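Local atomic coordinates of poly-beta-1,6-N-acetyl-D-glucosamine export protein (Escherichia coli, PDB entry 4Y25), a protein that exports the biofilm polysaccharide poly-beta-1,6-N-acetyl-D-glucosamine, apparently in partly deacetylated form, across the outer membrane, the piece described here being its C-terminal beta-barrel domain. Residues 10-15 and 32-37; 265-270 and 290-295. All coordinates share one frame; numbering follows the deposited sequence.

Interaction 1: residues 10-15 and 32-37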
loop_
_atom_site.group_PDB
_atom_site.type_symbol
_atom_site.label_atom_id
_atom_site.label_comp_id
_atom_site.label_asym_id
_atom_site.label_seq_id
_atom_site.Cartn_x
_atom_site.Cartn_y
_atom_site.Cartn_z
ATOM N N LEU A 10 -12.521 14.080 -0.645
ATOM C CA LEU A 10 -12.933 12.790 -1.184
ATOM C C LEU A 10 -11.733 12.034 -1.735
ATOM O O LEU A 10 -11.018 12.532 -2.601
ATOM C CB LEU A 10 -13.985 12.960 -2.281
ATOM C CG LEU A 10 -14.257 11.698 -3.110
ATOM C CD1 LEU A 10 -14.814 10.571 -2.245
ATOM C CD2 LEU A 10 -15.186 11.996 -4.280
ATOM N N ARG A 11 -11.512 10.831 -1.225
ATOM C CA ARG A 11 -10.457 9.981 -1.750
ATOM C C ARG A 11 -11.076 8.746 -2.389
ATOM O O ARG A 11 -11.928 8.080 -1.799
ATOM C CB ARG A 11 -9.460 9.600 -0.649
ATOM C CG ARG A 11 -9.049 8.134 -0.637
ATOM C CD ARG A 11 -7.865 7.884 0.290
ATOM N NE ARG A 11 -6.726 8.745 -0.021
ATOM C CZ ARG A 11 -6.344 9.785 0.715
ATOM N NH1 ARG A 11 -7.008 10.103 1.819
ATOM N NH2 ARG A 11 -5.294 10.507 0.347
ATOM N N ILE A 12 -10.665 8.468 -3.619
ATOM C CA ILE A 12 -11.112 7.279 -4.327
ATOM C C ILE A 12 -9.906 6.618 -4.982
ATOM O O ILE A 12 -9.134 7.264 -5.689
ATOM C CB ILE A 12 -12.195 7.610 -5.379
ATOM C CG1 ILE A 12 -12.437 6.412 -6.298
ATOM C CG2 ILE A 12 -11.814 8.837 -6.189
ATOM C CD1 ILE A 12 -13.144 5.264 -5.622
ATOM N N ALA A 13 -9.730 5.330 -4.717
ATOM C CA ALA A 13 -8.578 4.601 -5.226
ATOM C C ALA A 13 -8.996 3.211 -5.667
ATOM O O ALA A 13 -9.871 2.595 -5.057
ATOM C CB ALA A 13 -7.485 4.523 -4.172
ATOM N N GLY A 14 -8.370 2.716 -6.726
ATOM C CA GLY A 14 -8.760 1.437 -7.277
ATOM C C GLY A 14 -7.632 0.639 -7.889
ATOM O O GLY A 14 -6.630 1.188 -8.347
ATOM N N SER A 15 -7.812 -0.676 -7.898
ATOM C CA SER A 15 -6.828 -1.592 -8.450
ATOM C C SER A 15 -7.530 -2.666 -9.273
ATOM O O SER A 15 -8.532 -3.236 -8.844
ATOM C CB SER A 15 -5.998 -2.222 -7.330
ATOM O OG SER A 15 -5.209 -3.291 -7.811
ATOM N N LEU A 32 -11.759 -1.630 -5.242
ATOM C CA LEU A 32 -12.172 -0.233 -5.235
ATOM C C LEU A 32 -12.518 0.238 -3.832
ATOM O O LEU A 32 -13.329 -0.382 -3.143
ATOM C CB LEU A 32 -13.372 -0.015 -6.154
ATOM C CG LEU A 32 -13.800 1.450 -6.255
ATOM C CD1 LEU A 32 -13.105 2.142 -7.421
ATOM C CD2 LEU A 32 -15.304 1.563 -6.371
ATOM N N THR A 33 -11.900 1.338 -3.415
ATOM C CA THR A 33 -12.211 1.943 -2.128
ATOM C C THR A 33 -12.460 3.441 -2.282
ATOM O O THR A 33 -11.683 4.154 -2.917
ATOM C CB THR A 33 -11.085 1.700 -1.092
ATOM O OG1 THR A 33 -11.369 2.437 0.104
ATOM C CG2 THR A 33 -9.731 2.134 -1.636
ATOM N N THR A 34 -13.565 3.907 -1.713
ATOM C CA THR A 34 -13.893 5.325 -1.726
ATOM C C THR A 34 -14.115 5.822 -0.301
ATOM O O THR A 34 -14.833 5.197 0.478
ATOM C CB THR A 34 -15.140 5.615 -2.584
ATOM O OG1 THR A 34 -15.610 6.942 -2.312
ATOM C CG2 THR A 34 -16.247 4.615 -2.283
ATOM N N ILE A 35 -13.479 6.939 0.038
ATOM C CA ILE A 35 -13.550 7.492 1.388
ATOM C C ILE A 35 -13.731 9.006 1.354
ATOM O O ILE A 35 -13.045 9.702 0.606
ATOM C CB ILE A 35 -12.279 7.160 2.203
ATOM C CG1 ILE A 35 -12.104 5.647 2.341
ATOM C CG2 ILE A 35 -12.339 7.804 3.580
ATOM C CD1 ILE A 35 -10.856 5.248 3.095
ATOM N N VAL A 36 -14.656 9.514 2.163
ATOM C CA VAL A 36 -14.860 10.955 2.258
ATOM C C VAL A 36 -14.553 11.485 3.659
ATOM O O VAL A 36 -15.068 10.984 4.659
ATOM C CB VAL A 36 -16.301 11.347 1.868
ATOM C CG1 VAL A 36 -17.315 10.442 2.557
ATOM C CG2 VAL A 36 -16.561 12.815 2.190
ATOM N N TYR A 37 -13.694 12.498 3.722
ATOM C CA TYR A 37 -13.373 13.160 4.979
ATOM C C TYR A 37 -14.229 14.405 5.169
ATOM O O TYR A 37 -14.499 15.134 4.214
ATOM C CB TYR A 37 -11.892 13.538 5.028
ATOM C CG TYR A 37 -10.950 12.363 5.145
ATOM C CD1 TYR A 37 -10.576 11.634 4.025
ATOM C CD2 TYR A 37 -10.425 11.988 6.376
ATOM C CE1 TYR A 37 -9.712 10.561 4.125
ATOM C CE2 TYR A 37 -9.561 10.916 6.487
ATOM C CZ TYR A 37 -9.206 10.205 5.358
ATOM O OH TYR A 37 -8.344 9.138 5.458
#

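Interaction 2: residues 265-270 and 290-295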
loop_
_atom_site.group_PDB
_atom_site.type_symbol
_atom_site.label_atom_id
_atom_site.label_comp_id
_atom_site.label_asym_id
_atom_site.label_seq_id
_atom_site.Cartn_x
_atom_site.Cartn_y
_atom_site.Cartn_z
ATOM N N VAL A 265 -6.782 21.223 -5.390
ATOM C CA VAL A 265 -8.153 20.767 -5.201
ATOM C C VAL A 265 -8.361 19.453 -5.958
ATOM O O VAL A 265 -9.198 18.626 -5.591
ATOM C CB VAL A 265 -9.158 21.840 -5.678
ATOM C CG1 VAL A 265 -10.583 21.311 -5.669
ATOM C CG2 VAL A 265 -9.047 23.079 -4.809
ATOM N N ILE A 266 -7.569 19.262 -7.010
ATOM C CA ILE A 266 -7.599 18.028 -7.783
ATOM C C ILE A 266 -6.248 17.329 -7.752
ATOM O O ILE A 266 -5.229 17.924 -8.102
ATOM C CB ILE A 266 -7.970 18.283 -9.256
ATOM C CG1 ILE A 266 -9.283 19.060 -9.368
ATOM C CG2 ILE A 266 -8.046 16.966 -10.016
ATOM C CD1 ILE A 266 -10.489 18.294 -8.895
ATOM N N ASP A 267 -6.236 16.068 -7.329
ATOM C CA ASP A 267 -5.057 15.230 -7.505
ATOM C C ASP A 267 -5.458 13.861 -8.037
ATOM O O ASP A 267 -6.301 13.177 -7.454
ATOM C CB ASP A 267 -4.274 15.072 -6.202
ATOM C CG ASP A 267 -3.023 14.228 -6.378
ATOM O OD1 ASP A 267 -3.113 12.986 -6.245
ATOM O OD2 ASP A 267 -1.954 14.805 -6.666
ATOM N N ALA A 268 -4.845 13.468 -9.147
ATOM C CA ALA A 268 -5.161 12.200 -9.787
ATOM C C ALA A 268 -3.909 11.543 -10.348
ATOM O O ALA A 268 -2.968 12.222 -10.765
ATOM C CB ALA A 268 -6.191 12.404 -10.888
ATOM N N GLY A 269 -3.904 10.217 -10.360
ATOM C CA GLY A 269 -2.782 9.466 -10.882
ATOM C C GLY A 269 -3.195 8.061 -11.260
ATOM O O GLY A 269 -4.062 7.469 -10.619
ATOM N N ALA A 270 -2.579 7.531 -12.311
ATOM C CA ALA A 270 -2.846 6.167 -12.744
ATOM C C ALA A 270 -1.545 5.512 -13.160
ATOM O O ALA A 270 -0.758 6.104 -13.893
ATOM C CB ALA A 270 -3.847 6.147 -13.887
ATOM N N GLU A 290 -3.315 0.569 -11.367
ATOM C CA GLU A 290 -3.706 1.239 -10.135
ATOM C C GLU A 290 -4.082 2.678 -10.440
ATOM O O GLU A 290 -3.565 3.274 -11.383
ATOM C CB GLU A 290 -2.573 1.207 -9.108
ATOM C CG GLU A 290 -2.531 -0.036 -8.241
ATOM C CD GLU A 290 -1.222 -0.162 -7.477
ATOM O OE1 GLU A 290 -0.302 0.646 -7.729
ATOM O OE2 GLU A 290 -1.114 -1.070 -6.626
ATOM N N PHE A 291 -4.981 3.239 -9.644
ATOM C CA PHE A 291 -5.282 4.655 -9.755
ATOM C C PHE A 291 -5.746 5.201 -8.413
ATOM O O PHE A 291 -6.132 4.444 -7.520
ATOM C CB PHE A 291 -6.338 4.911 -10.840
ATOM C CG PHE A 291 -7.748 4.638 -10.397
ATOM C CD1 PHE A 291 -8.288 3.369 -10.507
ATOM C CD2 PHE A 291 -8.538 5.658 -9.882
ATOM C CE1 PHE A 291 -9.591 3.119 -10.105
ATOM C CE2 PHE A 291 -9.836 5.413 -9.472
ATOM C CZ PHE A 291 -10.364 4.141 -9.584
ATOM N N ASP A 292 -5.702 6.521 -8.282
ATOM C CA ASP A 292 -6.178 7.196 -7.083
ATOM C C ASP A 292 -6.556 8.627 -7.421
ATOM O O ASP A 292 -5.918 9.269 -8.258
ATOM C CB ASP A 292 -5.117 7.176 -5.982
ATOM C CG ASP A 292 -3.912 8.034 -6.318
ATOM O OD1 ASP A 292 -3.956 9.255 -6.057
ATOM O OD2 ASP A 292 -2.919 7.488 -6.841
ATOM N N MET A 293 -7.600 9.124 -6.773
ATOM C CA MET A 293 -8.026 10.500 -6.967
ATOM C C MET A 293 -8.401 11.125 -5.638
ATOM O O MET A 293 -9.057 10.495 -4.808
ATOM C CB MET A 293 -9.206 10.581 -7.936
ATOM C CG MET A 293 -8.856 10.298 -9.385
ATOM S SD MET A 293 -10.294 10.423 -10.467
ATOM C CE MET A 293 -11.283 9.052 -9.875
ATOM N N THR A 294 -7.969 12.363 -5.431
ATOM C CA THR A 294 -8.363 13.104 -4.245
ATOM C C THR A 294 -8.970 14.436 -4.657
ATOM O O THR A 294 -8.376 15.187 -5.433
ATOM C CB THR A 294 -7.177 13.345 -3.284
ATOM O OG1 THR A 294 -6.309 14.347 -3.827
ATOM C CG2 THR A 294 -6.394 12.057 -3.060
ATOM N N PHE A 295 -10.164 14.716 -4.147
ATOM C CA PHE A 295 -10.837 15.976 -4.427
ATOM C C PHE A 295 -11.138 16.709 -3.130
ATOM O O PHE A 295 -11.242 16.091 -2.072
ATOM C CB PHE A 295 -12.126 15.738 -5.210
ATOM C CG PHE A 295 -11.957 14.827 -6.387
ATOM C CD1 PHE A 295 -11.235 15.234 -7.493
ATOM C CD2 PHE A 295 -12.523 13.563 -6.388
ATOM C CE1 PHE A 295 -11.076 14.398 -8.581
ATOM C CE2 PHE A 295 -12.368 12.721 -7.472
ATOM C CZ PHE A 295 -11.643 13.140 -8.570
#

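Interaction 1: residues 10-15 and 32-37
Arg11 and Ile35 face each other as an antiparallel hydrogen-bonded pair, Arg11 N giving its hydrogen to Ile35 O at 2.6 Å and Arg11 O receiving that of Ile35 N. Ala13 and Thr33 repeat the pattern two residues on, with Ala13 N 2.9 Å from Thr33 O and a return bond from Thr33 N to Ala13 O. All four bonds are nearly straight. Between these pairs, Ile12 and Thr34 form a non-hydrogen-bonded pair in which Thr34 CA approaches Arg11 O in a CA-H...O contact.

Apolar contacts gather on the face carrying Leu10, Ile12, Leu32, Thr34 and Val36. In Ile12, chi1 (168°) sets CG1 anti to the backbone N, and the turn at chi2 then carries CD1 over to the partner strand, 3.6 Å from Leu32 CD1 and 3.7 Å from Thr34 CB. Leu10 likewise lays CD1 3.7 Å from Thr34 OG1. Branched aliphatic residues suit an outer surface that probably meets lipid, and Gly14 leaves Leu32 without a facing side chain.

The other face is more polar. Arg11 rises from it and bends at chi3, which brings NH1 to 3.6 Å from Tyr37 CE1; the tyrosine touches the edge of the guanidinium, and the two planes stand 89° apart. Glu9 offers the same NH1 a long, weak ion pair, and Phe48 meets the Tyr37 ring. Thr33 sets CG2 4.1 Å from Ala13 CB, while its OG1 makes a weak hydrogen bond to Phe51 O on the next strand. Small Ala13 adds little bulk here.

Segments 10-15 and 32-37, running 170° apart, belong to the first beta hairpin of a 16-stranded antiparallel outer-membrane barrel, with mostly apolar residues on the probable lipid face, Thr34 excepted, and Arg11, Thr33 and Tyr37 beside Ala13 and Ile35 probably toward the lumen.

Interaction 2: residues 265-270 and 290-295
Asp267 holds CG anti to its backbone N (chi1 -179°), whereas Asp292 tucks its CG between backbone N and carbonyl carbon (chi1 68°), and these different rotations bring the two carboxylates together diagonally across the strands. Asp267 OD1 and Asp292 OD1 are 3.8 Å apart and the carboxylate planes nearly coplanar, 19° from each other. Arg259, on the adjoining strand, makes a salt bridge to each, NH1 to Asp267 OD1 and NH2 to Asp292 OD2, which probably lets the two acids sit this close. Thr294 lies alongside Asp267, with Thr294 OG1 3.2 Å from Asp267 CB. Gly269 puts no side chain on this face, so the carboxylate of Asp292 can lean toward its strand.

Backbone hydrogen bonds pair Asp267 with Thr294 (Thr294 N to Asp267 O, 2.7 Å) and Gly269 with Asp292 (Asp292 N to Gly269 O, 3.0 Å). They knit the last hairpin of the barrel, strands 266-278 and 283-297; Val265 and Ile266 form a classic beta bulge opposite Trp262 where the first of these strands starts.

The opposite face is apolar, as fits a wall that probably faces lipid. Ile266 CD1 lies 3.4 Å from Phe295 CD1, at the ring edge. Further along, Ala268 CB meets Met293 CG at 3.7 Å, and Ala270 CB rests 4.1 Å from Phe291 CB, small methyls beside larger side chains.

How the interactions relate
The two hairpins stand at opposite ends of the chain yet are neighbours in the sheet, their contact centres about 9 Å apart, because strand 8-20 pairs with strand 283-297 and thereby closes the barrel. At this seam, Ile12 O lies 2.6 Å from Met293 N and Leu10 N lies 2.8 Å from Phe295 O, both probable hydrogen bonds. The polar faces also run on from one interaction to the other: Arg11 NH2 of interaction 1 packs 3.9 Å from Thr294 CG2 of interaction 2. Together the four strand segments make a continuous patch of the wall around the pore through which the polysaccharide is exported.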